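Local structure of transketolase (Campylobacter jejuni, 3M6L) at residues Leu64-Gly69 with Tyr150-Asp155; Asp183-Ser188 with Thr243-Gly248; Ala342-Asn347 with Leu500-Leu505. The protein belongs to the transketolase family of thiamine diphosphate-dependent enzymes and, as a two-chain assembly, binds thiamine diphosphate together with a calcium ion. All coordinates share one frame; numbering follows the deposited sequence. Where two conformers were deposited one is given.

Contact 1 of 3, residues Leu64-Gly69 with Tyr150-Asp155. With CA (calcium ion), chain D; TPP (thiamine diphosphate), chain C.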
loop_
_atom_site.group_PDB
_atom_site.type_symbol
_atom_site.label_atom_id
_atom_site.label_comp_id
_atom_site.label_asym_id
_atom_site.label_seq_id
_atom_site.Cartn_x
_atom_site.Cartn_y
_atom_site.Cartn_z
ATOM N N LEU A 64 -17.024 -7.006 18.251
ATOM C CA LEU A 64 -16.486 -8.276 17.827
ATOM C C LEU A 64 -15.996 -8.126 16.367
ATOM O O LEU A 64 -16.771 -7.759 15.485
ATOM C CB LEU A 64 -17.510 -9.433 17.917
ATOM C CG LEU A 64 -17.071 -10.769 17.384
ATOM C CD1 LEU A 64 -15.854 -11.306 18.145
ATOM C CD2 LEU A 64 -18.321 -11.805 17.349
ATOM N N VAL A 65 -14.699 -8.322 16.153
ATOM C CA VAL A 65 -14.119 -8.267 14.778
ATOM C C VAL A 65 -13.484 -9.596 14.370
ATOM O O VAL A 65 -12.590 -10.124 15.077
ATOM C CB VAL A 65 -13.061 -7.168 14.686
ATOM C CG1 VAL A 65 -12.367 -7.135 13.277
ATOM C CG2 VAL A 65 -13.664 -5.799 15.113
ATOM N N PHE A 66 -13.891 -10.117 13.221
ATOM C CA PHE A 66 -13.252 -11.325 12.646
ATOM C C PHE A 66 -12.238 -10.805 11.630
ATOM O O PHE A 66 -12.570 -10.541 10.479
ATOM C CB PHE A 66 -14.244 -12.227 11.869
ATOM C CG PHE A 66 -15.025 -13.174 12.709
ATOM C CD1 PHE A 66 -15.673 -12.757 13.830
ATOM C CD2 PHE A 66 -15.178 -14.507 12.274
ATOM C CE1 PHE A 66 -16.453 -13.662 14.593
ATOM C CE2 PHE A 66 -15.928 -15.390 13.003
ATOM C CZ PHE A 66 -16.562 -14.961 14.169
ATOM N N SER A 67 -10.974 -10.673 12.027
ATOM C CA SER A 67 -9.939 -10.218 11.051
ATOM C C SER A 67 -9.708 -11.130 9.889
ATOM O O SER A 67 -9.390 -10.679 8.770
ATOM C CB SER A 67 -8.614 -9.913 11.752
ATOM O OG SER A 67 -7.758 -9.058 10.950
ATOM N N GLY A 68 -9.844 -12.402 10.132
ATOM C CA GLY A 68 -9.775 -13.424 9.127
ATOM C C GLY A 68 -11.181 -13.496 8.564
ATOM O O GLY A 68 -11.978 -14.317 9.007
ATOM N N GLY A 69 -11.480 -12.652 7.607
ATOM C CA GLY A 69 -12.865 -12.590 7.108
ATOM C C GLY A 69 -13.244 -13.791 6.264
ATOM O O GLY A 69 -14.429 -13.986 5.981
ATOM N N TYR A 150 -13.160 -7.408 21.022
ATOM C CA TYR A 150 -12.575 -8.681 20.796
ATOM C C TYR A 150 -12.244 -8.804 19.323
ATOM O O TYR A 150 -13.080 -8.538 18.455
ATOM C CB TYR A 150 -13.497 -9.828 21.155
ATOM C CG TYR A 150 -13.934 -9.914 22.599
ATOM C CD1 TYR A 150 -13.089 -10.524 23.529
ATOM C CD2 TYR A 150 -15.117 -9.339 23.058
ATOM C CE1 TYR A 150 -13.518 -10.672 24.831
ATOM C CE2 TYR A 150 -15.519 -9.413 24.431
ATOM C CZ TYR A 150 -14.643 -10.063 25.288
ATOM O OH TYR A 150 -14.982 -10.176 26.639
ATOM N N CYS A 151 -11.067 -9.322 19.029
ATOM C CA CYS A 151 -10.676 -9.605 17.645
ATOM C C CYS A 151 -10.186 -11.025 17.521
ATOM O O CYS A 151 -9.323 -11.431 18.286
ATOM C CB CYS A 151 -9.590 -8.644 17.230
ATOM S SG CYS A 151 -9.034 -8.764 15.543
ATOM N N LEU A 152 -10.696 -11.729 16.521
ATOM C CA LEU A 152 -10.193 -13.080 16.173
ATOM C C LEU A 152 -9.316 -12.949 14.948
ATOM O O LEU A 152 -9.749 -12.309 13.976
ATOM C CB LEU A 152 -11.331 -14.006 15.883
ATOM C CG LEU A 152 -12.415 -14.185 16.920
ATOM C CD1 LEU A 152 -13.495 -15.169 16.316
ATOM C CD2 LEU A 152 -11.848 -14.691 18.213
ATOM N N CYS A 153 -8.056 -13.388 15.009
ATOM C CA CYS A 153 -7.133 -13.218 13.880
ATOM C C CYS A 153 -6.368 -14.547 13.682
ATOM O O CYS A 153 -6.434 -15.450 14.524
ATOM C CB CYS A 153 -6.193 -12.063 14.145
ATOM S SG CYS A 153 -4.900 -12.457 15.353
ATOM N N GLY A 154 -5.696 -14.678 12.557
ATOM C CA GLY A 154 -4.938 -15.863 12.261
ATOM C C GLY A 154 -3.502 -15.491 11.928
ATOM O O GLY A 154 -3.055 -14.373 12.071
ATOM N N ASP A 155 -2.798 -16.494 11.424
ATOM C CA ASP A 155 -1.364 -16.352 10.958
ATOM C C ASP A 155 -1.217 -15.253 9.965
ATOM O O ASP A 155 -0.241 -14.478 10.010
ATOM C CB ASP A 155 -0.896 -17.643 10.340
ATOM C CG ASP A 155 -0.852 -18.771 11.396
ATOM O OD1 ASP A 155 -0.145 -18.650 12.424
ATOM O OD2 ASP A 155 -1.558 -19.785 11.277
HETATM CA CA CA D . -3.363 -20.477 10.025
HETATM N "N1'" TPP C . -3.120 -10.954 1.306
HETATM C "C2'" TPP C . -4.041 -10.239 1.949
HETATM C CM2 TPP C . -3.656 -8.830 2.359
HETATM N "N3'" TPP C . -5.300 -10.615 2.263
HETATM C "C4'" TPP C . -5.738 -11.807 1.846
HETATM N "N4'" TPP C . -6.985 -12.120 2.118
HETATM C "C5'" TPP C . -4.763 -12.714 1.151
HETATM C "C6'" TPP C . -3.483 -12.217 0.907
HETATM C "C7'" TPP C . -5.179 -14.167 0.704
HETATM N N3 TPP C . -5.326 -15.075 1.957
HETATM C C2 TPP C . -6.450 -15.417 2.699
HETATM S S1 TPP C . -6.273 -16.348 4.197
HETATM C C5 TPP C . -4.566 -16.435 3.796
HETATM C C4 TPP C . -4.271 -15.656 2.581
HETATM C CM4 TPP C . -2.859 -15.533 2.163
HETATM C C6 TPP C . -3.509 -17.156 4.597
HETATM C C7 TPP C . -3.947 -18.268 5.536
HETATM O O7 TPP C . -4.181 -17.478 6.631
HETATM P PA TPP C . -4.539 -17.819 8.082
HETATM O O1A TPP C . -4.667 -16.482 8.670
HETATM O O2A TPP C . -3.407 -18.676 8.597
HETATM O O3A TPP C . -5.865 -18.640 7.935
HETATM P PB TPP C . -6.376 -20.139 8.224
HETATM O O1B TPP C . -7.774 -19.963 8.657
HETATM O O2B TPP C . -5.459 -20.836 9.190
HETATM O O3B TPP C . -6.222 -20.929 6.967
HETATM O O HOH W 1 -11.254 -14.229 11.987
HETATM O O HOH W 2 -4.492 -19.189 11.691
#
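Strands 63-66 and 149-154 are parallel neighbours at one margin of the five-stranded sheet of the thiamine diphosphate-binding domain, and they pair here through Leu-64, Val-65 and Phe-66 with Tyr-150, Cys-151 and Leu-152. The bonds follow the parallel ladder: Val-65 N gives to Tyr-150 O (2.8 Å), Val-65 O accepts from Leu-152 N (2.9 Å), and Ser-67 N closes on Leu-152 O with a more bent N-H (138°). Leu-152 O holds a second donor, a water that also takes the N-H of Gly-68, the centre of an inverse gamma turn just after the first strand. On the sheet face of Leu-64, Phe-66 and Leu-152, helix 33-48 packs; there Leu-152 CD1 sits over the Phe-66 ring, 3.9 Å from its centroid, in a CH-pi contact, while Leu-64 CD2 lies at the ring edge. The opposite face, under helix 121-140, brings Val-65 CG1 to Cys-151 SG at 4.3 Å. Ser-67 CB packs on Cys-151 SG and Cys-153 CB, and its OG turns anti to the backbone N (chi1 -160°), where it bonds to Asp-157. Beyond the pairing, Gly-154, where a side chain would run into O1A of thiamine diphosphate, lies beside the diphosphate, and Asp-155 OD2 binds the calcium ion at 2.3 Å, sharing it with O2A and O2B.

Contact 2 of 3, residues Asp183-Ser188 with Thr243-Gly248; sequences DSNNIS and TTIAKG. With CA (calcium ion), chain D; TPP (thiamine diphosphate), chain C.
Asn-185 and Thr-243 meet in the dense part of this contact, where Asn-185 CA lies 3.3 Å from Thr-243 O in a CA-H...O contact and Thr-243 N gives a hydrogen bond to Ser-184 O (3.0 Å) from above the carbonyl plane. A water links the polar ends, donating to Asp-183 OD2 and accepting from Asn-185 ND2. With chi1 at 69°, Asn-185 CG sits between the backbone N and the carbonyl carbon, which points the amide at the ion: OD1 binds calcium at 2.3 Å and ND2 gives an N-H to O2B of thiamine diphosphate (2.8 Å, 160°). OD1 also accepts from Ile-187 N, an Asx turn that brings Ile-187 O round to the same ion; with Asp-155 and a water that donates to Asp-183 O, these residues form the metal-diphosphate site of the thiamine diphosphate-binding fold. Packing is looser toward Ile-187, which like Ser-184 is partly exposed. Its CG2 touches Ile-245 CD1 at 4.0 Å, the two side chains crossing at about a right angle, and a water bridges Asn-185 O to Ile-245 N. Ile-245 is nonetheless buried, its CB 3.6 Å from Asn-185 ND2 and its CD1 3.6 Å from O3B of thiamine diphosphate.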
loop_
_atom_site.group_PDB
_atom_site.type_symbol
_atom_site.label_atom_id
_atom_site.label_comp_id
_atom_site.label_asym_id
_atom_site.label_seq_id
_atom_site.Cartn_x
_atom_site.Cartn_y
_atom_site.Cartn_z
ATOM N N ASP A 183 -5.638 -17.376 16.496
ATOM C CA ASP A 183 -5.834 -18.765 16.112
ATOM C C ASP A 183 -4.533 -19.285 15.534
ATOM O O ASP A 183 -4.257 -19.184 14.334
ATOM C CB ASP A 183 -6.963 -18.840 15.046
ATOM C CG ASP A 183 -7.364 -20.249 14.681
ATOM O OD1 ASP A 183 -7.048 -21.195 15.475
ATOM O OD2 ASP A 183 -7.983 -20.437 13.563
ATOM N N SER A 184 -3.717 -19.867 16.408
ATOM C CA SER A 184 -2.489 -20.502 16.020
ATOM C C SER A 184 -2.658 -21.975 15.637
ATOM O O SER A 184 -2.632 -22.854 16.488
ATOM C CB SER A 184 -1.438 -20.257 17.117
ATOM O OG SER A 184 -0.173 -20.724 16.758
ATOM N N ASN A 185 -2.859 -22.218 14.349
ATOM C CA ASN A 185 -3.051 -23.547 13.838
ATOM C C ASN A 185 -1.895 -24.155 12.970
ATOM O O ASN A 185 -2.007 -25.300 12.401
ATOM C CB ASN A 185 -4.417 -23.660 13.155
ATOM C CG ASN A 185 -4.487 -22.850 11.864
ATOM O OD1 ASN A 185 -3.457 -22.417 11.322
ATOM N ND2 ASN A 185 -5.754 -22.570 11.382
ATOM N N ASN A 186 -0.775 -23.423 12.867
ATOM C CA ASN A 186 0.410 -23.848 12.179
ATOM C C ASN A 186 0.227 -24.096 10.709
ATOM O O ASN A 186 1.091 -24.676 10.116
ATOM C CB ASN A 186 0.985 -25.135 12.827
ATOM C CG ASN A 186 2.484 -25.320 12.549
ATOM O OD1 ASN A 186 2.916 -26.427 12.249
ATOM N ND2 ASN A 186 3.259 -24.239 12.629
ATOM N N ILE A 187 -0.877 -23.617 10.113
ATOM C CA ILE A 187 -1.157 -23.881 8.689
ATOM C C ILE A 187 -1.514 -22.618 7.929
ATOM O O ILE A 187 -2.190 -21.777 8.475
ATOM C CB ILE A 187 -2.353 -24.879 8.555
ATOM C CG1 ILE A 187 -1.872 -26.285 9.054
ATOM C CG2 ILE A 187 -2.975 -24.832 7.086
ATOM C CD1 ILE A 187 -1.136 -27.064 8.030
ATOM N N SER A 188 -1.005 -22.473 6.709
ATOM C CA SER A 188 -1.493 -21.418 5.788
ATOM C C SER A 188 -1.674 -22.011 4.476
ATOM O O SER A 188 -1.611 -23.216 4.342
ATOM C CB SER A 188 -0.505 -20.234 5.765
ATOM O OG SER A 188 0.748 -20.519 5.206
ATOM N N THR A 243 -4.881 -24.231 18.018
ATOM C CA THR A 243 -5.999 -24.974 17.438
ATOM C C THR A 243 -5.496 -25.846 16.276
ATOM O O THR A 243 -4.351 -25.830 15.803
ATOM C CB THR A 243 -7.112 -23.974 16.915
ATOM O OG1 THR A 243 -6.614 -23.409 15.719
ATOM C CG2 THR A 243 -7.389 -22.818 17.904
ATOM N N THR A 244 -6.368 -26.733 15.867
ATOM C CA THR A 244 -6.167 -27.540 14.742
ATOM C C THR A 244 -7.116 -27.076 13.651
ATOM O O THR A 244 -8.361 -26.980 13.882
ATOM C CB THR A 244 -6.501 -28.974 15.114
ATOM O OG1 THR A 244 -5.534 -29.433 16.094
ATOM C CG2 THR A 244 -6.403 -29.883 13.970
ATOM N N ILE A 245 -6.564 -26.747 12.500
ATOM C CA ILE A 245 -7.431 -26.326 11.388
ATOM C C ILE A 245 -8.411 -27.461 11.037
ATOM O O ILE A 245 -8.047 -28.637 11.061
ATOM C CB ILE A 245 -6.610 -25.795 10.169
ATOM C CG1 ILE A 245 -7.565 -25.074 9.197
ATOM C CG2 ILE A 245 -5.979 -26.911 9.447
ATOM C CD1 ILE A 245 -6.801 -24.312 8.086
ATOM N N ALA A 246 -9.684 -27.138 10.778
ATOM C CA ALA A 246 -10.686 -28.173 10.426
ATOM C C ALA A 246 -10.884 -29.219 11.561
ATOM O O ALA A 246 -11.227 -30.358 11.287
ATOM C CB ALA A 246 -10.360 -28.835 9.023
ATOM N N LYS A 247 -10.745 -28.770 12.789
ATOM C CA LYS A 247 -10.969 -29.580 13.993
ATOM C C LYS A 247 -12.326 -30.221 13.836
ATOM O O LYS A 247 -13.330 -29.528 13.605
ATOM C CB LYS A 247 -10.907 -28.705 15.242
ATOM C CG LYS A 247 -11.099 -29.467 16.577
ATOM C CD LYS A 247 -9.980 -30.483 16.858
ATOM C CE LYS A 247 -10.250 -31.118 18.199
ATOM N NZ LYS A 247 -9.185 -32.095 18.536
ATOM N N GLY A 248 -12.360 -31.526 14.010
ATOM C CA GLY A 248 -13.578 -32.292 13.867
ATOM C C GLY A 248 -13.794 -32.920 12.543
ATOM O O GLY A 248 -14.731 -33.740 12.412
HETATM CA CA CA D . -3.363 -20.477 10.025
HETATM N "N1'" TPP C . -3.120 -10.954 1.306
HETATM C "C2'" TPP C . -4.041 -10.239 1.949
HETATM C CM2 TPP C . -3.656 -8.830 2.359
HETATM N "N3'" TPP C . -5.300 -10.615 2.263
HETATM C "C4'" TPP C . -5.738 -11.807 1.846
HETATM N "N4'" TPP C . -6.985 -12.120 2.118
HETATM C "C5'" TPP C . -4.763 -12.714 1.151
HETATM C "C6'" TPP C . -3.483 -12.217 0.907
HETATM C "C7'" TPP C . -5.179 -14.167 0.704
HETATM N N3 TPP C . -5.326 -15.075 1.957
HETATM C C2 TPP C . -6.450 -15.417 2.699
HETATM S S1 TPP C . -6.273 -16.348 4.197
HETATM C C5 TPP C . -4.566 -16.435 3.796
HETATM C C4 TPP C . -4.271 -15.656 2.581
HETATM C CM4 TPP C . -2.859 -15.533 2.163
HETATM C C6 TPP C . -3.509 -17.156 4.597
HETATM C C7 TPP C . -3.947 -18.268 5.536
HETATM O O7 TPP C . -4.181 -17.478 6.631
HETATM P PA TPP C . -4.539 -17.819 8.082
HETATM O O1A TPP C . -4.667 -16.482 8.670
HETATM O O2A TPP C . -3.407 -18.676 8.597
HETATM O O3A TPP C . -5.865 -18.640 7.935
HETATM P PB TPP C . -6.376 -20.139 8.224
HETATM O O1B TPP C . -7.774 -19.963 8.657
HETATM O O2B TPP C . -5.459 -20.836 9.190
HETATM O O3B TPP C . -6.222 -20.929 6.967
HETATM O O HOH W 3 -8.058 -23.081 13.229
HETATM O O HOH W 2 -4.492 -19.189 11.691
HETATM O O HOH W 4 -3.723 -27.322 12.224
#

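Contact 3 of 3, residues Ala342-Asn347 with Leu500-Leu505; sequences ATRDSN and LSRQKL. With R5P (ribose-5-phosphate), chain F.
Arg-344, in the first turn of helix 343-357, runs along the loop 500-505 to the phosphate of ribose-5-phosphate. Its CB and CG both rest on Ser-501 O, CG at 3.1 Å, because chi1 of 58° tucks CG between the backbone N and the carbonyl carbon; the same oxygen accepts the Arg-344 N-H in its carbonyl plane. From CG to NE the chain is extended. CD passes Ser-501 O and Arg-502 CA, and NE makes a weak hydrogen bond to Arg-502 O (3.3 Å). At the tip, Arg-502 CG lies over one guanidinium face, 3.8 Å from NH2, while NH1 gives to O1P of the phosphate at the edge (3.1 Å) and also to Ser-371 O. Behind the arginine, CB of the N-cap residue Ala-342 packs on Arg-502 O and Gln-503 O, the latter at 3.3 Å, and a reciprocal pair ties helix to loop: Thr-343 N to Ser-501 OG (3.0 Å) and Ser-501 N to Thr-343 OG1 (2.8 Å, 169°). Ser-501 OG in turn donates a hydrogen bond to Gln-503 O. Further along the helix, Leu-500 CD1 packs on the Asn-347 amide. Arg-502, pointing the same way as Arg-344, gives NE to O2P (2.6 Å) and NH1 to O3P. Three phosphate oxygens thus meet two guanidinium groups, and the anion probably offsets their like charges, a chemistry suited to holding a phosphate.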
loop_
_atom_site.group_PDB
_atom_site.type_symbol
_atom_site.label_atom_id
_atom_site.label_comp_id
_atom_site.label_asym_id
_atom_site.label_seq_id
_atom_site.Cartn_x
_atom_site.Cartn_y
_atom_site.Cartn_z
ATOM N N ALA A 342 -1.335 28.544 -0.042
ATOM C CA ALA A 342 -1.170 27.074 -0.372
ATOM C C ALA A 342 -2.453 26.424 0.142
ATOM O O ALA A 342 -2.922 26.686 1.248
ATOM C CB ALA A 342 0.050 26.449 0.285
ATOM N N THR A 343 -2.966 25.409 -0.567
ATOM C CA THR A 343 -4.203 24.830 -0.108
ATOM C C THR A 343 -3.986 23.874 1.084
ATOM O O THR A 343 -4.969 23.538 1.790
ATOM C CB THR A 343 -4.997 24.144 -1.237
ATOM O OG1 THR A 343 -4.110 23.226 -1.904
ATOM C CG2 THR A 343 -5.632 25.146 -2.204
ATOM N N ARG A 344 -2.758 23.550 1.405
ATOM C CA ARG A 344 -2.543 22.858 2.657
ATOM C C ARG A 344 -2.854 23.787 3.822
ATOM O O ARG A 344 -3.237 23.363 4.829
ATOM C CB ARG A 344 -1.115 22.302 2.829
ATOM C CG ARG A 344 0.030 23.284 2.749
ATOM C CD ARG A 344 1.342 22.669 3.180
ATOM N NE ARG A 344 2.471 23.544 2.919
ATOM C CZ ARG A 344 3.680 23.388 3.378
ATOM N NH1 ARG A 344 3.970 22.428 4.205
ATOM N NH2 ARG A 344 4.597 24.270 3.025
ATOM N N ASP A 345 -2.592 25.065 3.621
ATOM C CA ASP A 345 -2.841 26.067 4.677
ATOM C C ASP A 345 -4.312 26.476 4.793
ATOM O O ASP A 345 -4.877 26.529 5.927
ATOM C CB ASP A 345 -2.019 27.348 4.421
ATOM C CG ASP A 345 -0.516 27.149 4.594
ATOM O OD1 ASP A 345 -0.058 26.356 5.434
ATOM O OD2 ASP A 345 0.261 27.789 3.846
ATOM N N SER A 346 -5.004 26.719 3.675
ATOM C CA SER A 346 -6.439 26.893 3.734
ATOM C C SER A 346 -7.078 25.684 4.417
ATOM O O SER A 346 -8.001 25.764 5.239
ATOM C CB SER A 346 -7.086 27.221 2.463
ATOM O OG SER A 346 -6.808 26.155 1.470
ATOM N N ASN A 347 -6.603 24.482 4.041
ATOM C CA ASN A 347 -7.208 23.325 4.577
ATOM C C ASN A 347 -7.047 23.188 6.105
ATOM O O ASN A 347 -7.978 22.788 6.801
ATOM C CB ASN A 347 -6.695 22.043 3.861
ATOM C CG ASN A 347 -7.521 20.812 4.233
ATOM O OD1 ASN A 347 -7.007 19.947 5.050
ATOM N ND2 ASN A 347 -8.687 20.701 3.753
ATOM N N LEU A 500 -3.952 18.520 -1.905
ATOM C CA LEU A 500 -3.630 19.944 -1.529
ATOM C C LEU A 500 -2.172 20.250 -1.869
ATOM O O LEU A 500 -1.289 19.390 -1.758
ATOM C CB LEU A 500 -3.856 20.113 -0.009
ATOM C CG LEU A 500 -5.219 19.722 0.451
ATOM C CD1 LEU A 500 -5.359 19.382 1.974
ATOM C CD2 LEU A 500 -6.296 20.646 -0.023
ATOM N N SER A 501 -1.868 21.539 -2.119
ATOM C CA SER A 501 -0.553 21.949 -2.511
ATOM C C SER A 501 0.368 22.270 -1.357
ATOM O O SER A 501 -0.130 22.752 -0.268
ATOM C CB SER A 501 -0.611 23.173 -3.423
ATOM O OG SER A 501 -1.010 24.314 -2.633
ATOM N N ARG A 502 1.657 22.090 -1.594
ATOM C CA ARG A 502 2.722 22.621 -0.725
ATOM C C ARG A 502 2.842 24.109 -0.935
ATOM O O ARG A 502 3.045 24.864 -0.015
ATOM C CB ARG A 502 4.051 21.948 -1.058
ATOM C CG ARG A 502 5.204 22.305 -0.151
ATOM C CD ARG A 502 6.549 21.595 -0.518
ATOM N NE ARG A 502 7.590 21.884 0.463
ATOM C CZ ARG A 502 8.643 22.672 0.253
ATOM N NH1 ARG A 502 9.523 22.857 1.249
ATOM N NH2 ARG A 502 8.854 23.261 -0.947
ATOM N N GLN A 503 2.816 24.511 -2.201
ATOM C CA GLN A 503 3.153 25.829 -2.636
ATOM C C GLN A 503 1.959 26.763 -2.724
ATOM O O GLN A 503 0.815 26.335 -2.922
ATOM C CB GLN A 503 3.914 25.763 -4.009
ATOM C CG GLN A 503 3.065 25.647 -5.229
ATOM C CD GLN A 503 2.630 24.161 -5.503
ATOM O OE1 GLN A 503 2.872 23.263 -4.673
ATOM N NE2 GLN A 503 2.121 23.925 -6.717
ATOM N N LYS A 504 2.198 28.103 -2.625
ATOM C CA LYS A 504 1.151 29.050 -2.736
ATOM C C LYS A 504 0.476 29.071 -4.089
ATOM O O LYS A 504 1.197 29.053 -5.112
ATOM C CB LYS A 504 1.681 30.485 -2.416
ATOM C CG LYS A 504 0.676 31.554 -2.234
ATOM C CD LYS A 504 1.351 32.846 -1.671
ATOM C CE LYS A 504 1.726 32.686 -0.152
ATOM N NZ LYS A 504 2.087 33.996 0.572
ATOM N N LEU A 505 -0.857 28.998 -4.082
ATOM C CA LEU A 505 -1.729 29.122 -5.237
ATOM C C LEU A 505 -2.435 30.475 -5.240
ATOM O O LEU A 505 -2.781 31.074 -4.197
ATOM C CB LEU A 505 -2.780 28.022 -5.334
ATOM C CG LEU A 505 -2.235 26.602 -5.118
ATOM C CD1 LEU A 505 -3.406 25.693 -5.414
ATOM C CD2 LEU A 505 -1.010 26.359 -5.923
HETATM C C1 R5P F . 10.384 13.536 3.700
HETATM O O1 R5P F . 11.507 12.598 3.603
HETATM C C2 R5P F . 10.814 14.878 4.312
HETATM O O2 R5P F . 10.900 14.867 5.751
HETATM C C3 R5P F . 10.122 16.176 3.812
HETATM O O3 R5P F . 11.268 16.699 3.153
HETATM C C4 R5P F . 9.759 17.395 4.721
HETATM O O4 R5P F . 9.252 16.926 5.987
HETATM C C5 R5P F . 8.861 18.494 4.030
HETATM O O5 R5P F . 8.960 19.880 4.553
HETATM P P R5P F . 7.912 21.073 4.091
HETATM O O1P R5P F . 6.699 21.269 5.159
HETATM O O2P R5P F . 7.412 20.514 2.653
HETATM O O3P R5P F . 8.513 22.414 3.807
#

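In the fold
The three contacts follow one another along the chain, each closing before the next opens. Contacts 1 and 2 lie in the thiamine diphosphate-binding domain, their centres about 14 Å apart, and meet through neighbouring strands 149-154 and 178-184 of one parallel sheet, where Cys-153 O probably accepts from Asp-183 N. Both bind the one calcium ion and touch thiamine diphosphate. Contact 3 belongs to the pyrimidine-binding domain, on the other side of the chain's centre; its centre is about 40 Å from that of contact 1 and about 52 Å from that of contact 2. The second subunit reaches both regions: its Asp-367 bonds to Ser-188 of contact 2, and its His-259 to the ribose-5-phosphate at contact 3.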